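Local coordinates for protein-tyrosine-phosphatase (Shewanella sp., PDB 2Z72) that hydrolyses phosphotyrosine esters as a cold-active protein tyrosine phosphatase, probably through a two-zinc centre of the calcineurin-like phosphoesterase kind, at residues V74-H80 / H108-D114; V143-M147 / K194-I200; V283-Q289 / V300-S306. One frame throughout, in Å; residues are numbered along the deposited sequence.

Overall arrangement
From the N terminus, the chain first closes contact 1, where strands 72-76 and 108-111 bracket helix 83-92 in a beta-alpha-beta unit. Contact 2 closes a 46-residue excursion by bringing strand 142-145, neighbour of 108-111, and the residues after it against 194-200, whose strand 197-200 belongs to the second sheet. Contact 3 comes last, closing the ten-residue connection, containing strand 293-295, between the parallel strands 281-284 and 300-302. The three follow in series, without nesting or crossing. Contacts 1 and 2 touch through Met109, Met111 and His144; contacts 1 and 3 meet where Asp78 OD2 accepts from His286 N and share a zinc ion. Contacts 2 and 3 stay about 7 Å apart at their nearest atoms.

Contact 1. Residues V74-H80 / H108-D114; sequences VALSDVH and HMVMTGD. With ZN (zinc ion), chain B; ZN (zinc ion), chain C.
The His80 ring carries the backbone carbonyl of Asp114 over the centre of one face, O lying 3.7 Å above the plane, while zinc-bridging water 3 sits at its edge. His80 and Asp114 run side by side, ring and carboxylate planes 54° apart, and so do Asp78 and Asp114, whose carboxylates stand nearly perpendicular. Three side-chain atoms therefore converge on one zinc: His80 NE2 at 2.0 Å, Asp78 OD1 and Asp114 OD1. Asp114 OD1 also reaches the second zinc at 2.3 Å, with Asn149, His207, His286 and the shared water 3 completing that site. His80 ND1 is hydrogen-bonded to Phe116 O, which fixes the ring's rotation, and His150 N holds Asp114 OD2. Behind the metals, with OG anti to the backbone N (chi1 -161°), Ser77 sits between Thr112 and Asp78: OG accepts from Thr112 OG1 (2.7 Å). It donates to Asp78 OD2 (2.6 Å) from above the carboxylate plane. Replacing Ser77 by an alanine would probably leave Thr112 OG1 without this acceptor and Asp78 less firmly set. On the face of Leu76, Met111 CE lies 4.0 Å from Leu76 CG, where Leu86 of helix 83-92 packs on both. Hydrogen bonds between the parallel strands, such as Val110 N to Val74 O (2.8 Å), carry them to their C-terminal ends, where the metal ligands follow: the beta-alpha-beta layout of calcineurin-like metallophosphoesterases.

Contact 2. Residues V143-M147 / K194-I200; sequences VHLLM and KNTIIKI
Ile198 turns CG1 between its backbone N and carbonyl carbon (chi1 68°), which carries CD1 onto the imidazole of His144, and His144, its CG anti to the carbonyl carbon (chi1 -55°), offers a ring face to that methyl. The two side chains belong to different sheets of the metallophosphoesterase core: His144 lies on strand 142-145, beside 108-111, and Ile198 on strand 197-200, so the contact is part of the packing between the layers of the beta sandwich. Ile198 CD1 rests over one face of the ring as a CH-pi contact, 3.8 Å from the centroid, displaced toward the rim on the CG side. Ile200 comes to meet His144 from across the contact, its CD1 3.7 Å from His144 NE2 and on the same side of the ring plane as Ile198 CD1. That nitrogen is hydrogen-bonded to His108, and Tyr67 packs edge-to-face with the ring. In the ring plane, water 5 lies against ND1 and accepts from Asn195 ND2, linking the two segments through solvent; Asn195 OD1 is hydrogen-bonded to Arg229, and ND2 also to Met63 O. Just beyond the strand, Leu146 CD2 leans on Ile198 CG2 at 3.8 Å, the side chains at a slant.

One residue on, the backbones join directly: Met147 N donates to Asn195 O (3.0 Å, 158° at the hydrogen), in the carbonyl plane. Water 6 adds a bridge, donating to Leu145 O and accepting from Asn195 N. Lys194 folds its aliphatic chain past Leu145 O, CB approaching to 3.3 Å, and sends NZ on to a salt bridge with Asp133. NZ also donates to water 4 at 2.8 Å, a water that in turn donates to Val143 O and accepts from Leu145 N.

Contact 3. Residues V283-Q289 / V300-S306; sequences VVGHTSQ and VIAVDSS. With ZN (zinc ion), chain C.
Asp304 and Ser288 face each other across the two loops: Asp304 holds CG anti to its backbone N (chi1 179°), which sets the carboxylate against Ser288, and Ser288 OG donates to its OD1 at 2.7 Å from above the carboxylate plane, 46° out of it. The other oxygen, OD2, takes the backbone N of Ser306 nearly along its own C-O axis, closing an Asx turn, so both oxygens are gripped from different directions. Lys308 provides Ser288 OG with a further partner. Ser306 OG in turn donates to Gln289 O (2.7 Å), standing above that carbonyl plane, and Gln289 N donates to Asp304 O (2.8 Å).

These loops follow parallel neighbours of the second sheet, strands 281-284 and 300-302; in calcineurin-like phosphoesterases, loops after such strands bring metal ligands to the active site. Val284 N to Ile301 O (3.0 Å) and Val303 N to Val284 O pair the strands. On one side of them Val283 and Val303 cross at about a right angle, CG1 of Val283 3.7 Å from CG2 of Val303, with Leu316 packed against both. On the other side Val284 CG2 slants against Val300 CG1 at 4.2 Å. His286 points away from 300-306, and its ND1 binds a zinc ion at 2.1 Å, while its carbonyl O accepts from zinc-bound water 3.

Contact 1. Residues V74-H80 / H108-D114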
loop_
_atom_site.group_PDB
_atom_site.type_symbol
_atom_site.label_atom_id
_atom_site.label_comp_id
_atom_site.label_asym_id
_atom_site.label_seq_id
_atom_site.Cartn_x
_atom_site.Cartn_y
_atom_site.Cartn_z
ATOM N N VAL A 74 -11.170 -5.910 -4.286
ATOM C CA VAL A 74 -10.225 -5.626 -5.355
ATOM C C VAL A 74 -8.841 -5.491 -4.758
ATOM O O VAL A 74 -8.635 -4.930 -3.673
ATOM C CB VAL A 74 -10.766 -4.353 -6.038
ATOM C CG1 VAL A 74 -10.715 -3.115 -5.139
ATOM C CG2 VAL A 74 -9.961 -4.076 -7.280
ATOM N N ALA A 75 -7.831 -6.015 -5.464
ATOM C CA ALA A 75 -6.463 -5.959 -4.986
ATOM C C ALA A 75 -5.533 -5.471 -6.080
ATOM O O ALA A 75 -5.719 -5.783 -7.268
ATOM C CB ALA A 75 -6.017 -7.336 -4.503
ATOM N N LEU A 76 -4.527 -4.742 -5.667
ATOM C CA LEU A 76 -3.511 -4.168 -6.551
ATOM C C LEU A 76 -2.332 -3.770 -5.700
ATOM O O LEU A 76 -2.386 -3.787 -4.478
ATOM C CB LEU A 76 -4.034 -3.015 -7.421
ATOM C CG LEU A 76 -4.401 -1.720 -6.644
ATOM C CD1 LEU A 76 -4.683 -0.603 -7.643
ATOM C CD2 LEU A 76 -5.620 -1.861 -5.761
ATOM N N SER A 77 -1.206 -3.395 -6.319
ATOM C CA SER A 77 0.023 -3.230 -5.545
ATOM C C SER A 77 1.088 -2.507 -6.333
ATOM O O SER A 77 1.024 -2.361 -7.539
ATOM C CB SER A 77 0.568 -4.629 -5.263
ATOM O OG SER A 77 1.493 -4.625 -4.191
ATOM N N ASP A 78 2.104 -2.047 -5.618
ATOM C CA ASP A 78 3.366 -1.572 -6.192
ATOM C C ASP A 78 3.147 -0.428 -7.176
ATOM O O ASP A 78 3.698 -0.364 -8.269
ATOM C CB ASP A 78 4.132 -2.732 -6.843
ATOM C CG ASP A 78 4.607 -3.739 -5.802
ATOM O OD1 ASP A 78 5.734 -3.635 -5.281
ATOM O OD2 ASP A 78 3.786 -4.633 -5.452
ATOM N N VAL A 79 2.344 0.555 -6.733
ATOM C CA VAL A 79 2.147 1.745 -7.558
ATOM C C VAL A 79 3.452 2.538 -7.741
ATOM O O VAL A 79 3.632 3.142 -8.787
ATOM C CB VAL A 79 1.008 2.576 -6.935
ATOM C CG1 VAL A 79 0.886 3.945 -7.560
ATOM C CG2 VAL A 79 -0.317 1.830 -6.999
ATOM N N HIS A 80 4.314 2.561 -6.726
ATOM C CA HIS A 80 5.650 3.168 -6.881
ATOM C C HIS A 80 5.569 4.552 -7.477
ATOM O O HIS A 80 6.185 4.898 -8.487
ATOM C CB HIS A 80 6.573 2.232 -7.687
ATOM C CG HIS A 80 7.061 1.105 -6.822
ATOM N ND1 HIS A 80 7.760 1.306 -5.674
ATOM C CD2 HIS A 80 6.993 -0.246 -6.967
ATOM C CE1 HIS A 80 8.061 0.140 -5.126
ATOM N NE2 HIS A 80 7.609 -0.867 -5.895
ATOM N N HIS A 108 -14.169 -4.035 -0.444
ATOM C CA HIS A 108 -12.874 -3.797 0.143
ATOM C C HIS A 108 -11.820 -3.731 -0.930
ATOM O O HIS A 108 -11.806 -4.533 -1.844
ATOM C CB HIS A 108 -12.500 -4.866 1.166
ATOM C CG HIS A 108 -13.349 -4.812 2.399
ATOM N ND1 HIS A 108 -12.812 -5.285 3.589
ATOM C CD2 HIS A 108 -14.585 -4.394 2.646
ATOM C CE1 HIS A 108 -13.754 -5.136 4.529
ATOM N NE2 HIS A 108 -14.823 -4.604 4.005
ATOM N N MET A 109 -10.902 -2.758 -0.809
ATOM C CA MET A 109 -9.718 -2.701 -1.612
ATOM C C MET A 109 -8.521 -3.120 -0.772
ATOM O O MET A 109 -8.393 -2.629 0.353
ATOM C CB MET A 109 -9.473 -1.242 -2.105
ATOM C CG MET A 109 -8.142 -1.071 -2.777
ATOM S SD MET A 109 -7.837 0.615 -3.367
ATOM C CE MET A 109 -8.902 0.700 -4.738
ATOM N N VAL A 110 -7.649 -3.965 -1.291
ATOM C CA VAL A 110 -6.400 -4.289 -0.634
ATOM C C VAL A 110 -5.285 -3.778 -1.558
ATOM O O VAL A 110 -5.119 -4.289 -2.660
ATOM C CB VAL A 110 -6.194 -5.774 -0.359
ATOM C CG1 VAL A 110 -4.967 -5.967 0.491
ATOM C CG2 VAL A 110 -7.429 -6.375 0.341
ATOM N N MET A 111 -4.570 -2.775 -1.098
ATOM C CA MET A 111 -3.367 -2.324 -1.815
ATOM C C MET A 111 -2.178 -2.862 -1.050
ATOM O O MET A 111 -1.877 -2.409 0.049
ATOM C CB MET A 111 -3.345 -0.780 -1.899
ATOM C CG MET A 111 -2.042 -0.302 -2.564
ATOM S SD MET A 111 -2.062 1.443 -3.028
ATOM C CE MET A 111 -3.180 1.423 -4.416
ATOM N N THR A 112 -1.543 -3.884 -1.602
ATOM C CA THR A 112 -0.542 -4.665 -0.863
ATOM C C THR A 112 0.846 -4.041 -0.875
ATOM O O THR A 112 1.838 -4.758 -1.097
ATOM C CB THR A 112 -0.489 -6.116 -1.368
ATOM O OG1 THR A 112 -0.224 -6.154 -2.745
ATOM C CG2 THR A 112 -1.855 -6.819 -1.182
ATOM N N GLY A 113 0.933 -2.734 -0.598
ATOM C CA GLY A 113 2.225 -2.088 -0.372
ATOM C C GLY A 113 2.855 -1.408 -1.578
ATOM O O GLY A 113 2.396 -1.473 -2.711
ATOM N N ASP A 114 3.930 -0.705 -1.261
ATOM C CA ASP A 114 4.849 -0.083 -2.237
ATOM C C ASP A 114 4.227 1.010 -3.051
ATOM O O ASP A 114 4.337 1.109 -4.271
ATOM C CB ASP A 114 5.541 -1.131 -3.115
ATOM C CG ASP A 114 6.748 -1.763 -2.469
ATOM O OD1 ASP A 114 7.489 -2.501 -3.275
ATOM O OD2 ASP A 114 6.973 -1.605 -1.266
HETATM ZN ZN ZN B . 7.539 -2.816 -5.419
HETATM ZN ZN ZN C . 8.348 -4.570 -2.818
HETATM O O HOH W 1 0.974 0.533 -4.156
HETATM O O HOH W 2 7.677 -3.464 -7.431
HETATM O O HOH W 3 8.767 -4.183 -4.695
#

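Contact 2. Residues V143-M147 / K194-I200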
loop_
_atom_site.group_PDB
_atom_site.type_symbol
_atom_site.label_atom_id
_atom_site.label_comp_id
_atom_site.label_asym_id
_atom_site.label_seq_id
_atom_site.Cartn_x
_atom_site.Cartn_y
_atom_site.Cartn_z
ATOM N N VAL A 143 -10.637 0.507 2.601
ATOM C CA VAL A 143 -9.344 0.354 1.976
ATOM C C VAL A 143 -8.388 -0.197 3.020
ATOM O O VAL A 143 -8.246 0.347 4.120
ATOM C CB VAL A 143 -8.799 1.737 1.507
ATOM C CG1 VAL A 143 -7.354 1.637 1.069
ATOM C CG2 VAL A 143 -9.688 2.318 0.427
ATOM N N HIS A 144 -7.739 -1.288 2.666
ATOM C CA HIS A 144 -6.656 -1.885 3.407
ATOM C C HIS A 144 -5.368 -1.513 2.687
ATOM O O HIS A 144 -5.007 -2.101 1.679
ATOM C CB HIS A 144 -6.756 -3.412 3.445
ATOM C CG HIS A 144 -8.053 -3.898 3.975
ATOM N ND1 HIS A 144 -8.305 -4.088 5.334
ATOM C CD2 HIS A 144 -9.181 -4.260 3.311
ATOM C CE1 HIS A 144 -9.511 -4.543 5.404
ATOM N NE2 HIS A 144 -10.117 -4.647 4.212
ATOM N N LEU A 145 -4.670 -0.485 3.224
ATOM C CA LEU A 145 -3.353 -0.167 2.695
ATOM C C LEU A 145 -2.354 -0.949 3.528
ATOM O O LEU A 145 -2.239 -0.690 4.733
ATOM C CB LEU A 145 -3.036 1.303 2.825
ATOM C CG LEU A 145 -1.618 1.707 2.403
ATOM C CD1 LEU A 145 -1.285 1.259 0.979
ATOM C CD2 LEU A 145 -1.443 3.191 2.565
ATOM N N LEU A 146 -1.679 -1.921 2.928
ATOM C CA LEU A 146 -0.700 -2.701 3.640
ATOM C C LEU A 146 0.677 -2.091 3.448
ATOM O O LEU A 146 1.010 -1.502 2.399
ATOM C CB LEU A 146 -0.636 -4.167 3.204
ATOM C CG LEU A 146 -1.979 -4.873 3.167
ATOM C CD1 LEU A 146 -1.778 -6.337 2.787
ATOM C CD2 LEU A 146 -2.719 -4.750 4.498
ATOM N N MET A 147 1.524 -2.245 4.459
ATOM C CA MET A 147 2.930 -1.839 4.357
ATOM C C MET A 147 3.743 -2.777 3.497
ATOM O O MET A 147 3.739 -3.989 3.691
ATOM C CB MET A 147 3.578 -1.836 5.726
ATOM C CG MET A 147 2.996 -0.869 6.731
ATOM S SD MET A 147 3.507 0.865 6.435
ATOM C CE MET A 147 5.108 0.881 7.150
ATOM N N LYS A 194 -1.215 1.121 9.980
ATOM C CA LYS A 194 -1.566 0.088 9.016
ATOM C C LYS A 194 -1.034 -1.287 9.376
ATOM O O LYS A 194 -0.075 -1.458 10.112
ATOM C CB LYS A 194 -1.107 0.544 7.617
ATOM C CG LYS A 194 -1.786 1.821 7.144
ATOM C CD LYS A 194 -3.308 1.796 7.188
ATOM C CE LYS A 194 -3.975 3.046 6.707
ATOM N NZ LYS A 194 -5.453 2.951 6.926
ATOM N N ASN A 195 -1.758 -2.277 8.836
ATOM C CA ASN A 195 -1.354 -3.672 8.873
ATOM C C ASN A 195 -0.344 -3.946 7.774
ATOM O O ASN A 195 -0.151 -3.187 6.819
ATOM C CB ASN A 195 -2.569 -4.583 8.726
ATOM C CG ASN A 195 -3.481 -4.508 9.929
ATOM O OD1 ASN A 195 -2.996 -4.669 11.054
ATOM N ND2 ASN A 195 -4.756 -4.241 9.749
ATOM N N THR A 196 0.265 -5.133 7.907
ATOM C CA THR A 196 1.231 -5.671 6.958
ATOM C C THR A 196 0.716 -6.941 6.307
ATOM O O THR A 196 0.953 -7.204 5.135
ATOM C CB THR A 196 2.593 -5.822 7.640
ATOM O OG1 THR A 196 2.966 -4.568 8.220
ATOM C CG2 THR A 196 3.703 -6.210 6.693
ATOM N N ILE A 197 -0.001 -7.798 7.074
ATOM C CA ILE A 197 -0.562 -9.021 6.584
ATOM C C ILE A 197 -2.031 -9.060 6.983
ATOM O O ILE A 197 -2.336 -8.856 8.164
ATOM C CB ILE A 197 0.162 -10.261 7.182
ATOM C CG1 ILE A 197 1.655 -10.225 6.971
ATOM C CG2 ILE A 197 -0.413 -11.555 6.587
ATOM C CD1 ILE A 197 2.465 -10.948 8.020
ATOM N N ILE A 198 -2.932 -9.376 6.062
ATOM C CA ILE A 198 -4.354 -9.516 6.423
ATOM C C ILE A 198 -4.947 -10.745 5.754
ATOM O O ILE A 198 -4.420 -11.295 4.787
ATOM C CB ILE A 198 -5.175 -8.256 6.093
ATOM C CG1 ILE A 198 -5.316 -8.016 4.584
ATOM C CG2 ILE A 198 -4.626 -7.059 6.819
ATOM C CD1 ILE A 198 -6.326 -6.946 4.227
ATOM N N LYS A 199 -6.082 -11.164 6.309
ATOM C CA LYS A 199 -6.878 -12.272 5.788
ATOM C C LYS A 199 -8.286 -11.781 5.563
ATOM O O LYS A 199 -8.888 -11.202 6.461
ATOM C CB LYS A 199 -6.874 -13.415 6.820
ATOM C CG LYS A 199 -7.553 -14.697 6.336
ATOM C CD LYS A 199 -7.471 -15.796 7.465
ATOM C CE LYS A 199 -8.301 -17.011 7.182
ATOM N NZ LYS A 199 -8.232 -17.852 8.397
ATOM N N ILE A 200 -8.797 -11.924 4.354
ATOM C CA ILE A 200 -10.174 -11.604 4.060
ATOM C C ILE A 200 -10.791 -12.862 3.443
ATOM O O ILE A 200 -10.332 -13.372 2.433
ATOM C CB ILE A 200 -10.343 -10.410 3.095
ATOM C CG1 ILE A 200 -9.653 -9.167 3.609
ATOM C CG2 ILE A 200 -11.819 -10.180 2.799
ATOM C CD1 ILE A 200 -9.731 -7.975 2.658
HETATM O O HOH W 4 -6.067 0.539 5.654
HETATM O O HOH W 5 -6.768 -3.858 7.593
HETATM O O HOH W 6 -3.621 -1.959 6.773
HETATM O O HOH W 7 2.660 -6.458 3.265
#

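Contact 3. Residues V283-Q289 / V300-S306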
loop_
_atom_site.group_PDB
_atom_site.type_symbol
_atom_site.label_atom_id
_atom_site.label_comp_id
_atom_site.label_asym_id
_atom_site.label_seq_id
_atom_site.Cartn_x
_atom_site.Cartn_y
_atom_site.Cartn_z
ATOM N N VAL A 283 -2.408 -13.640 -2.106
ATOM C CA VAL A 283 -2.277 -12.530 -3.044
ATOM C C VAL A 283 -1.075 -11.696 -2.612
ATOM O O VAL A 283 -1.030 -11.239 -1.445
ATOM C CB VAL A 283 -3.557 -11.721 -3.017
ATOM C CG1 VAL A 283 -3.388 -10.398 -3.834
ATOM C CG2 VAL A 283 -4.688 -12.496 -3.614
ATOM N N VAL A 284 -0.135 -11.515 -3.531
ATOM C CA VAL A 284 1.100 -10.816 -3.215
ATOM C C VAL A 284 1.472 -9.813 -4.323
ATOM O O VAL A 284 1.078 -9.983 -5.495
ATOM C CB VAL A 284 2.288 -11.779 -3.048
ATOM C CG1 VAL A 284 1.988 -12.761 -1.939
ATOM C CG2 VAL A 284 2.600 -12.547 -4.340
ATOM N N GLY A 285 2.214 -8.822 -3.913
ATOM C CA GLY A 285 2.819 -7.862 -4.844
ATOM C C GLY A 285 4.301 -8.128 -4.969
ATOM O O GLY A 285 4.706 -9.318 -5.118
ATOM N N HIS A 286 5.120 -7.076 -4.908
ATOM C CA HIS A 286 6.545 -7.014 -4.725
ATOM C C HIS A 286 7.388 -7.469 -5.898
ATOM O O HIS A 286 8.400 -6.825 -6.183
ATOM C CB HIS A 286 6.974 -7.774 -3.449
ATOM C CG HIS A 286 8.400 -7.690 -3.049
ATOM N ND1 HIS A 286 9.105 -6.563 -2.759
ATOM C CD2 HIS A 286 9.281 -8.711 -2.824
ATOM C CE1 HIS A 286 10.321 -6.929 -2.427
ATOM N NE2 HIS A 286 10.491 -8.237 -2.442
ATOM N N THR A 287 7.067 -8.585 -6.491
ATOM C CA THR A 287 7.758 -9.187 -7.611
ATOM C C THR A 287 6.959 -8.914 -8.887
ATOM O O THR A 287 5.904 -9.497 -9.102
ATOM C CB THR A 287 7.993 -10.688 -7.362
ATOM O OG1 THR A 287 8.616 -10.886 -6.101
ATOM C CG2 THR A 287 8.927 -11.237 -8.463
ATOM N N SER A 288 7.507 -7.979 -9.709
ATOM C CA SER A 288 6.701 -7.381 -10.754
ATOM C C SER A 288 6.463 -8.351 -11.916
ATOM O O SER A 288 7.393 -8.976 -12.417
ATOM C CB SER A 288 7.360 -6.127 -11.290
ATOM O OG SER A 288 7.707 -5.259 -10.205
ATOM N N GLN A 289 5.232 -8.383 -12.340
ATOM C CA GLN A 289 4.757 -9.174 -13.485
ATOM C C GLN A 289 4.206 -8.296 -14.605
ATOM O O GLN A 289 3.932 -7.107 -14.409
ATOM C CB GLN A 289 3.632 -10.122 -13.021
ATOM C CG GLN A 289 4.019 -10.983 -11.854
ATOM C CD GLN A 289 5.264 -11.792 -12.064
ATOM O OE1 GLN A 289 6.185 -11.840 -11.206
ATOM N NE2 GLN A 289 5.293 -12.429 -13.183
ATOM N N VAL A 300 -1.571 -18.828 -5.848
ATOM C CA VAL A 300 -0.926 -17.532 -5.645
ATOM C C VAL A 300 -1.417 -16.629 -6.771
ATOM O O VAL A 300 -1.376 -17.015 -7.942
ATOM C CB VAL A 300 0.614 -17.609 -5.665
ATOM C CG1 VAL A 300 1.231 -16.207 -5.747
ATOM C CG2 VAL A 300 1.194 -18.307 -4.444
ATOM N N ILE A 301 -1.846 -15.429 -6.405
ATOM C CA ILE A 301 -2.133 -14.418 -7.431
ATOM C C ILE A 301 -1.172 -13.269 -7.213
ATOM O O ILE A 301 -1.116 -12.680 -6.161
ATOM C CB ILE A 301 -3.573 -13.911 -7.448
ATOM C CG1 ILE A 301 -4.618 -15.042 -7.333
ATOM C CG2 ILE A 301 -3.802 -13.078 -8.698
ATOM C CD1 ILE A 301 -4.683 -15.975 -8.522
ATOM N N ALA A 302 -0.423 -12.985 -8.317
ATOM C CA ALA A 302 0.535 -11.891 -8.349
ATOM C C ALA A 302 -0.177 -10.641 -8.805
ATOM O O ALA A 302 -0.782 -10.596 -9.884
ATOM C CB ALA A 302 1.657 -12.240 -9.333
ATOM N N VAL A 303 -0.148 -9.590 -7.979
ATOM C CA VAL A 303 -0.830 -8.344 -8.290
ATOM C C VAL A 303 0.124 -7.147 -8.364
ATOM O O VAL A 303 -0.375 -6.023 -8.414
ATOM C CB VAL A 303 -2.011 -8.088 -7.325
ATOM C CG1 VAL A 303 -3.050 -9.209 -7.442
ATOM C CG2 VAL A 303 -1.584 -7.911 -5.879
ATOM N N ASP A 304 1.410 -7.391 -8.462
ATOM C CA ASP A 304 2.311 -6.346 -8.953
ATOM C C ASP A 304 2.292 -6.487 -10.463
ATOM O O ASP A 304 2.919 -7.421 -10.987
ATOM C CB ASP A 304 3.680 -6.436 -8.346
ATOM C CG ASP A 304 4.646 -5.368 -8.864
ATOM O OD1 ASP A 304 5.744 -5.295 -8.291
ATOM O OD2 ASP A 304 4.265 -4.640 -9.825
ATOM N N SER A 305 1.578 -5.616 -11.128
ATOM C CA SER A 305 1.431 -5.620 -12.566
ATOM C C SER A 305 2.291 -4.616 -13.278
ATOM O O SER A 305 1.977 -4.170 -14.381
ATOM C CB SER A 305 -0.041 -5.359 -12.846
ATOM O OG SER A 305 -0.266 -4.085 -12.343
ATOM N N SER A 306 3.375 -4.231 -12.621
ATOM C CA SER A 306 4.344 -3.293 -13.191
ATOM C C SER A 306 3.800 -1.891 -13.413
ATOM O O SER A 306 4.266 -1.192 -14.322
ATOM C CB SER A 306 4.986 -3.868 -14.460
ATOM O OG SER A 306 5.728 -5.057 -14.125
HETATM ZN ZN ZN C . 8.348 -4.570 -2.818
HETATM O O HOH W 8 3.297 -9.742 -7.859
HETATM O O HOH W 3 8.767 -4.183 -4.695
#